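Long-range contacts in quinone reductase (PDB 4GI5), which binds FAD on a flavodoxin-like fold and probably catalyses the NAD(P)H-dependent reduction of quinones: residues 27-32 against 58-63; 105-110 against 136-141. One frame throughout, in Å; residues are numbered along the deposited sequence.

Interaction 1: 27-32 against 58-63. With FAD (flavin-adenine dinucleotide), chain H.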
loop_
_atom_site.group_PDB
_atom_site.type_symbol
_atom_site.label_atom_id
_atom_site.label_comp_id
_atom_site.label_asym_id
_atom_site.label_seq_id
_atom_site.Cartn_x
_atom_site.Cartn_y
_atom_site.Cartn_z
ATOM N N LEU B 27 -12.654 10.455 11.535
ATOM C CA LEU B 27 -11.957 10.794 10.254
ATOM C C LEU B 27 -10.466 10.650 10.464
ATOM O O LEU B 27 -9.855 11.317 11.320
ATOM C CB LEU B 27 -12.268 12.222 9.768
ATOM C CG LEU B 27 -11.480 12.697 8.510
ATOM C CD1 LEU B 27 -11.935 11.974 7.298
ATOM C CD2 LEU B 27 -11.722 14.174 8.278
ATOM N N ILE B 28 -9.869 9.687 9.759
ATOM C CA ILE B 28 -8.398 9.512 9.729
ATOM C C ILE B 28 -7.937 10.250 8.508
ATOM O O ILE B 28 -8.346 9.898 7.366
ATOM C CB ILE B 28 -7.984 8.012 9.699
ATOM C CG1 ILE B 28 -8.652 7.123 10.752
ATOM C CG2 ILE B 28 -6.479 7.962 9.846
ATOM C CD1 ILE B 28 -8.386 7.600 12.153
ATOM N N TYR B 29 -7.046 11.227 8.639
ATOM C CA TYR B 29 -6.724 12.204 7.577
ATOM C C TYR B 29 -5.213 12.311 7.437
ATOM O O TYR B 29 -4.498 12.507 8.401
ATOM C CB TYR B 29 -7.320 13.581 7.927
ATOM C CG TYR B 29 -6.793 14.754 7.160
ATOM C CD1 TYR B 29 -7.240 15.040 5.848
ATOM C CD2 TYR B 29 -5.840 15.593 7.693
ATOM C CE1 TYR B 29 -6.728 16.139 5.168
ATOM C CE2 TYR B 29 -5.340 16.684 6.992
ATOM C CZ TYR B 29 -5.844 16.949 5.720
ATOM O OH TYR B 29 -5.296 18.032 5.059
ATOM N N ALA B 30 -4.707 12.118 6.227
ATOM C CA ALA B 30 -3.296 12.160 5.898
ATOM C C ALA B 30 -2.948 13.132 4.803
ATOM O O ALA B 30 -3.004 12.813 3.643
ATOM C CB ALA B 30 -2.824 10.739 5.505
ATOM N N HIS B 31 -2.606 14.394 5.172
ATOM C CA HIS B 31 -2.040 15.316 4.200
ATOM C C HIS B 31 -1.202 16.289 4.991
ATOM O O HIS B 31 -1.674 16.746 6.019
ATOM C CB HIS B 31 -3.115 16.077 3.404
ATOM C CG HIS B 31 -2.552 16.701 2.178
ATOM N ND1 HIS B 31 -1.662 17.764 2.207
ATOM C CD2 HIS B 31 -2.661 16.350 0.861
ATOM C CE1 HIS B 31 -1.337 18.101 0.989
ATOM N NE2 HIS B 31 -1.893 17.236 0.155
ATOM N N PRO B 32 0.021 16.549 4.510
ATOM C CA PRO B 32 0.922 17.437 5.228
ATOM C C PRO B 32 0.568 18.964 5.187
ATOM O O PRO B 32 0.980 19.711 6.062
ATOM C CB PRO B 32 2.221 17.206 4.486
ATOM C CG PRO B 32 1.962 16.785 3.180
ATOM C CD PRO B 32 0.687 15.930 3.364
ATOM N N VAL B 58 -11.284 13.492 14.881
ATOM C CA VAL B 58 -10.326 13.582 13.739
ATOM C C VAL B 58 -9.026 13.112 14.198
ATOM O O VAL B 58 -8.555 13.466 15.281
ATOM C CB VAL B 58 -10.195 14.994 13.190
ATOM C CG1 VAL B 58 -9.244 14.989 11.959
ATOM C CG2 VAL B 58 -11.556 15.449 12.749
ATOM N N SER B 59 -8.352 12.287 13.352
ATOM C CA SER B 59 -6.977 11.982 13.598
ATOM C C SER B 59 -6.208 12.557 12.408
ATOM O O SER B 59 -6.053 11.899 11.380
ATOM C CB SER B 59 -6.751 10.461 13.710
ATOM O OG SER B 59 -7.332 9.968 14.900
ATOM N N ASP B 60 -5.668 13.758 12.583
ATOM C CA ASP B 60 -4.923 14.435 11.580
ATOM C C ASP B 60 -3.493 14.028 11.790
ATOM O O ASP B 60 -2.737 14.503 12.702
ATOM C CB ASP B 60 -5.167 15.958 11.679
ATOM C CG ASP B 60 -4.344 16.741 10.690
ATOM O OD1 ASP B 60 -3.253 16.327 10.127
ATOM O OD2 ASP B 60 -4.764 17.933 10.455
ATOM N N LEU B 61 -3.063 13.014 11.024
ATOM C CA LEU B 61 -1.778 12.381 11.329
ATOM C C LEU B 61 -0.535 13.254 11.270
ATOM O O LEU B 61 0.293 13.177 12.194
ATOM C CB LEU B 61 -1.575 11.153 10.414
ATOM C CG LEU B 61 -2.712 10.144 10.516
ATOM C CD1 LEU B 61 -2.493 8.990 9.494
ATOM C CD2 LEU B 61 -2.948 9.570 11.901
ATOM N N TYR B 62 -0.462 14.124 10.282
ATOM C CA TYR B 62 0.653 15.050 10.191
ATOM C C TYR B 62 0.602 16.069 11.412
ATOM O O TYR B 62 1.685 16.325 11.998
ATOM C CB TYR B 62 0.709 15.760 8.895
ATOM C CG TYR B 62 1.369 14.951 7.800
ATOM C CD1 TYR B 62 2.767 14.912 7.668
ATOM C CD2 TYR B 62 0.614 14.232 6.877
ATOM C CE1 TYR B 62 3.365 14.196 6.590
ATOM C CE2 TYR B 62 1.177 13.504 5.871
ATOM C CZ TYR B 62 2.522 13.537 5.701
ATOM O OH TYR B 62 3.128 12.930 4.589
ATOM N N ALA B 63 -0.585 16.525 11.730
ATOM C CA ALA B 63 -0.716 17.568 12.840
ATOM C C ALA B 63 -0.302 16.913 14.128
ATOM O O ALA B 63 0.333 17.558 14.996
ATOM C CB ALA B 63 -2.126 18.104 12.861
HETATM P PA FAD H . -3.075 20.181 -3.850
HETATM O O1A FAD H . -3.089 20.783 -2.505
HETATM O O2A FAD H . -1.896 20.036 -4.691
HETATM O O5B FAD H . -4.151 20.965 -4.802
HETATM C C5B FAD H . -4.617 20.518 -6.091
HETATM C C4B FAD H . -5.341 21.644 -6.753
HETATM O O4B FAD H . -6.572 21.823 -6.089
HETATM C C3B FAD H . -4.552 22.930 -6.786
HETATM O O3B FAD H . -4.655 23.395 -8.123
HETATM C C2B FAD H . -5.382 23.756 -5.847
HETATM O O2B FAD H . -5.253 25.186 -6.063
HETATM C C1B FAD H . -6.794 23.291 -5.970
HETATM N N9A FAD H . -7.575 23.644 -4.753
HETATM C C8A FAD H . -7.223 23.619 -3.357
HETATM N N7A FAD H . -8.198 24.046 -2.588
HETATM C C5A FAD H . -9.100 24.456 -3.525
HETATM C C6A FAD H . -10.383 25.158 -3.479
HETATM N N6A FAD H . -10.800 25.354 -2.272
HETATM N N1A FAD H . -11.101 25.445 -4.621
HETATM C C2A FAD H . -10.608 25.108 -5.808
HETATM N N3A FAD H . -9.374 24.483 -5.918
HETATM C C4A FAD H . -8.742 24.184 -4.839
HETATM N N1 FAD H . -1.899 10.301 -8.635
HETATM C C2 FAD H . -2.408 9.139 -9.096
HETATM O O2 FAD H . -3.466 9.110 -9.858
HETATM N N3 FAD H . -1.826 7.926 -8.782
HETATM C C4 FAD H . -0.661 7.849 -8.111
HETATM O O4 FAD H . -0.190 6.759 -7.761
HETATM C C4X FAD H . -0.090 9.082 -7.642
HETATM N N5 FAD H . 1.052 9.058 -6.893
HETATM C C5X FAD H . 1.548 10.265 -6.332
HETATM C C6 FAD H . 2.590 10.244 -5.535
HETATM C C7 FAD H . 3.031 11.390 -4.877
HETATM C C7M FAD H . 4.203 11.343 -3.967
HETATM C C8 FAD H . 2.399 12.626 -5.154
HETATM C C8M FAD H . 2.915 13.884 -4.508
HETATM C C9 FAD H . 1.333 12.681 -5.995
HETATM C C9A FAD H . 0.852 11.480 -6.594
HETATM N N10 FAD H . -0.306 11.460 -7.340
HETATM C C10 FAD H . -0.816 10.282 -7.869
HETATM C "C1'" FAD H . -1.100 12.674 -7.575
HETATM C "C2'" FAD H . -1.896 12.893 -6.287
HETATM O "O2'" FAD H . -2.920 11.935 -6.004
HETATM C "C3'" FAD H . -2.564 14.307 -6.288
HETATM O "O3'" FAD H . -1.430 15.212 -6.297
HETATM C "C4'" FAD H . -3.396 14.610 -5.036
HETATM O "O4'" FAD H . -4.567 13.860 -5.081
HETATM C "C5'" FAD H . -3.843 16.097 -5.046
HETATM O "O5'" FAD H . -4.447 16.376 -3.823
HETATM P P FAD H . -3.708 17.490 -2.866
HETATM O O1P FAD H . -4.572 17.663 -1.677
HETATM O O2P FAD H . -2.297 17.203 -2.613
HETATM O O3P FAD H . -3.866 18.744 -3.871
HETATM O O HOH W 1 -2.565 14.560 8.247
HETATM O O HOH W 2 -1.859 18.287 8.557
#
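Pro32 lies against one face of the Tyr62 ring, its CB 3.8 Å from the ring centroid and only 7° off the normal, a CH-pi contact in which the two side chains run alongside each other and point the same way. The aromatic ring reaches the proline because its CG stands beside the backbone N and opposite the carbonyl carbon (chi1 -82°). Asp60 and Tyr29 also travel side by side: each has its CG anti to the backbone N, and the carboxylate sits at the CD2–CE2 edge of the tyrosine ring, CG to CD2 3.5 Å, with the two planes 84° apart. The backbones beneath are neighbouring parallel strands of a beta-alpha-beta unit of the flavodoxin-like fold, whose connecting helix 37-51 packs on the face bearing Leu27, Tyr29 and Val58. Ser59 N to Leu27 O, Tyr29 N to Ser59 O and Leu61 N to Tyr29 O are the hydrogen bonds that set the register. On the other face the CD1 of Ile28 rests on Ser59 CB at 3.6 Å, while its CG2 meets Leu61 CD1. Where the strands part, Asp60 OD1 takes Ala63 N from above the carboxylate plane, closing an Asx motif, and lies within hydrogen-bonding distance of two waters; one accepts from His31 N and Tyr62 N and is shared between OD1 and Tyr29 O, the other donates to OD1 and His31 O. Beyond these waters His31 donates from NE2 to O2P of FAD (2.8 Å), an oxygen in the ring plane, and its ND1 is hydrogen-bonded to Glu33 N.

Interaction 2: 105-110 against 136-141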
loop_
_atom_site.group_PDB
_atom_site.type_symbol
_atom_site.label_atom_id
_atom_site.label_comp_id
_atom_site.label_asym_id
_atom_site.label_seq_id
_atom_site.Cartn_x
_atom_site.Cartn_y
_atom_site.Cartn_z
ATOM N N ALA B 105 -4.849 5.498 22.233
ATOM C CA ALA B 105 -5.849 6.547 21.972
ATOM C C ALA B 105 -6.550 6.367 20.627
ATOM O O ALA B 105 -7.759 6.572 20.508
ATOM C CB ALA B 105 -5.179 7.929 22.066
ATOM N N GLU B 106 -5.780 5.894 19.630
ATOM C CA GLU B 106 -6.441 5.543 18.346
ATOM C C GLU B 106 -7.386 4.383 18.428
ATOM O O GLU B 106 -8.447 4.381 17.814
ATOM C CB GLU B 106 -5.389 5.353 17.254
ATOM C CG GLU B 106 -4.498 6.595 16.960
ATOM C CD GLU B 106 -5.294 7.770 16.576
ATOM O OE1 GLU B 106 -6.082 7.751 15.581
ATOM O OE2 GLU B 106 -5.236 8.821 17.371
ATOM N N GLN B 107 -6.979 3.339 19.152
ATOM C CA GLN B 107 -7.814 2.207 19.323
ATOM C C GLN B 107 -9.132 2.611 20.030
ATOM O O GLN B 107 -10.228 2.189 19.633
ATOM C CB GLN B 107 -7.120 1.115 20.115
ATOM C CG GLN B 107 -5.897 0.580 19.382
ATOM C CD GLN B 107 -5.154 -0.492 20.091
ATOM O OE1 GLN B 107 -5.255 -0.671 21.322
ATOM N NE2 GLN B 107 -4.283 -1.151 19.346
ATOM N N GLU B 108 -9.001 3.488 21.036
ATOM C CA GLU B 108 -10.250 3.977 21.733
ATOM C C GLU B 108 -11.143 4.777 20.794
ATOM O O GLU B 108 -12.352 4.627 20.850
ATOM C CB GLU B 108 -9.809 4.804 23.005
ATOM C CG GLU B 108 -9.352 3.805 24.053
ATOM C CD GLU B 108 -8.749 4.399 25.335
ATOM O OE1 GLU B 108 -8.430 5.613 25.347
ATOM O OE2 GLU B 108 -8.535 3.615 26.315
ATOM N N LYS B 109 -10.550 5.577 19.866
ATOM C CA LYS B 109 -11.348 6.306 18.874
ATOM C C LYS B 109 -12.133 5.365 17.990
ATOM O O LYS B 109 -13.309 5.579 17.675
ATOM C CB LYS B 109 -10.517 7.249 18.035
ATOM C CG LYS B 109 -9.970 8.453 18.771
ATOM C CD LYS B 109 -8.931 9.138 17.866
ATOM C CE LYS B 109 -8.171 10.187 18.598
ATOM N NZ LYS B 109 -7.246 10.890 17.592
ATOM N N LEU B 110 -11.481 4.278 17.540
ATOM C CA LEU B 110 -12.130 3.343 16.690
ATOM C C LEU B 110 -13.285 2.653 17.431
ATOM O O LEU B 110 -14.307 2.398 16.840
ATOM C CB LEU B 110 -11.096 2.270 16.259
ATOM C CG LEU B 110 -10.127 2.780 15.212
ATOM C CD1 LEU B 110 -8.937 1.838 15.147
ATOM C CD2 LEU B 110 -10.769 2.823 13.855
ATOM N N ASP B 136 -0.362 0.032 10.492
ATOM C CA ASP B 136 0.587 -0.941 11.004
ATOM C C ASP B 136 0.648 -0.921 12.528
ATOM O O ASP B 136 0.780 -1.968 13.121
ATOM C CB ASP B 136 2.005 -0.610 10.539
ATOM C CG ASP B 136 2.277 -0.897 9.027
ATOM O OD1 ASP B 136 1.430 -1.479 8.353
ATOM O OD2 ASP B 136 3.294 -0.279 8.551
ATOM N N ARG B 137 0.576 0.256 13.099
ATOM C CA ARG B 137 0.734 0.424 14.550
ATOM C C ARG B 137 -0.552 0.288 15.344
ATOM O O ARG B 137 -0.514 -0.207 16.487
ATOM C CB ARG B 137 1.475 1.696 14.857
ATOM C CG ARG B 137 2.883 1.705 14.352
ATOM C CD ARG B 137 3.688 3.026 14.482
ATOM N NE ARG B 137 3.890 3.265 15.948
ATOM C CZ ARG B 137 3.289 4.233 16.653
ATOM N NH1 ARG B 137 2.446 5.143 16.129
ATOM N NH2 ARG B 137 3.467 4.208 18.011
ATOM N N VAL B 138 -1.666 0.713 14.806
ATOM C CA VAL B 138 -2.933 0.686 15.554
ATOM C C VAL B 138 -3.576 -0.710 15.481
ATOM O O VAL B 138 -4.254 -1.150 16.393
ATOM C CB VAL B 138 -3.880 1.740 15.036
ATOM C CG1 VAL B 138 -5.278 1.702 15.607
ATOM C CG2 VAL B 138 -3.267 3.112 15.274
ATOM N N TYR B 139 -3.380 -1.422 14.339
ATOM C CA TYR B 139 -4.083 -2.672 14.109
ATOM C C TYR B 139 -3.353 -3.800 14.804
ATOM O O TYR B 139 -2.696 -4.644 14.193
ATOM C CB TYR B 139 -4.191 -2.945 12.574
ATOM C CG TYR B 139 -5.372 -2.392 11.907
ATOM C CD1 TYR B 139 -6.098 -1.315 12.420
ATOM C CD2 TYR B 139 -5.755 -2.881 10.629
ATOM C CE1 TYR B 139 -7.204 -0.785 11.820
ATOM C CE2 TYR B 139 -6.871 -2.359 9.998
ATOM C CZ TYR B 139 -7.670 -1.373 10.582
ATOM O OH TYR B 139 -8.737 -0.950 9.857
ATOM N N ALA B 140 -3.415 -3.812 16.119
ATOM C CA ALA B 140 -2.676 -4.794 16.922
ATOM C C ALA B 140 -3.218 -6.256 16.905
ATOM O O ALA B 140 -4.389 -6.503 16.640
ATOM C CB ALA B 140 -2.690 -4.273 18.407
ATOM N N TRP B 141 -2.347 -7.130 17.340
ATOM C CA TRP B 141 -2.662 -8.522 17.552
ATOM C C TRP B 141 -3.594 -8.665 18.740
ATOM O O TRP B 141 -3.192 -8.246 19.833
ATOM C CB TRP B 141 -1.430 -9.355 17.723
ATOM C CG TRP B 141 -1.751 -10.853 17.879
ATOM C CD1 TRP B 141 -2.671 -11.467 18.805
ATOM C CD2 TRP B 141 -1.194 -11.930 17.160
ATOM N NE1 TRP B 141 -2.695 -12.810 18.630
ATOM C CE2 TRP B 141 -1.775 -13.135 17.676
ATOM C CE3 TRP B 141 -0.264 -12.002 16.180
ATOM C CZ2 TRP B 141 -1.453 -14.378 17.197
ATOM C CZ3 TRP B 141 0.069 -13.240 15.680
ATOM C CH2 TRP B 141 -0.529 -14.422 16.189
#
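With CG beside the backbone N (chi1 -63°) and the chain fully extended beyond it, Gln107 carries its amide out from helix 101-112 to the end of the helix that holds Val138. There NE2 donates to Val138 O at 3.0 Å, with an N-H...O angle of 165°. The acceptor lies close to the plane of the amide, whereas the donor stands 24° out of the carbonyl plane. Val138 O is gripped a second time, from the same face, by Ala140 N at 2.8 Å across the inverse gamma turn centred on Tyr139, and the peptide group at the close of the helix is thereby held by a local bond and a distant one. The example illustrates how a helix terminus can be tied to a neighbouring helix through a side-chain amide. Ala140 CB touches the same NE2, and Gln99 binds OE1, so both ends of the amide are engaged and its rotation is fixed. Val138 supplies the apolar half of the contact. Its CG1, anti to the backbone N, meets Leu110 CD1 tip to tip at 3.7 Å and passes the CG of Gln107, which slides by in the opposite direction; CG2 presses on Glu106 CB, also at 3.7 Å. Glu106 then bends away at chi2, taking its carboxylate out of the contact toward Lys109 NZ, Ser59 and Trp134. All the touching residues are buried: helix 101-112 packs here on the C-terminal end of helix 129-138, with strand 24-29 beneath Glu106 and Leu110 and helix 86-96 next to Gln107 and Ala140.

How the interactions relate
Interactions 1 and 2 follow one another along the chain, yet meet in space, their centres about 15 Å apart. Ser59 joins them: its OG lies 2.6 Å from Glu106 OE1 and 2.8 Å from Lys109 NZ, both probable hydrogen bonds, so strand 55-60, an outermost strand of this chain's sheet, is tied to helix 101-112 through a polar cluster centred on the buried Ser59 and Glu106. Ile28 CD1 packs beside the same OE1. Trp134 extends the link, touching Ile28 and Leu61 in interaction 1 and Leu110 in interaction 2. Their relation to FAD differs: 27-32 reaches the phosphate through His31, whereas the packing core of interaction 2 stays back, although Asp136 touches an FAD, a different molecule from the one His31 holds.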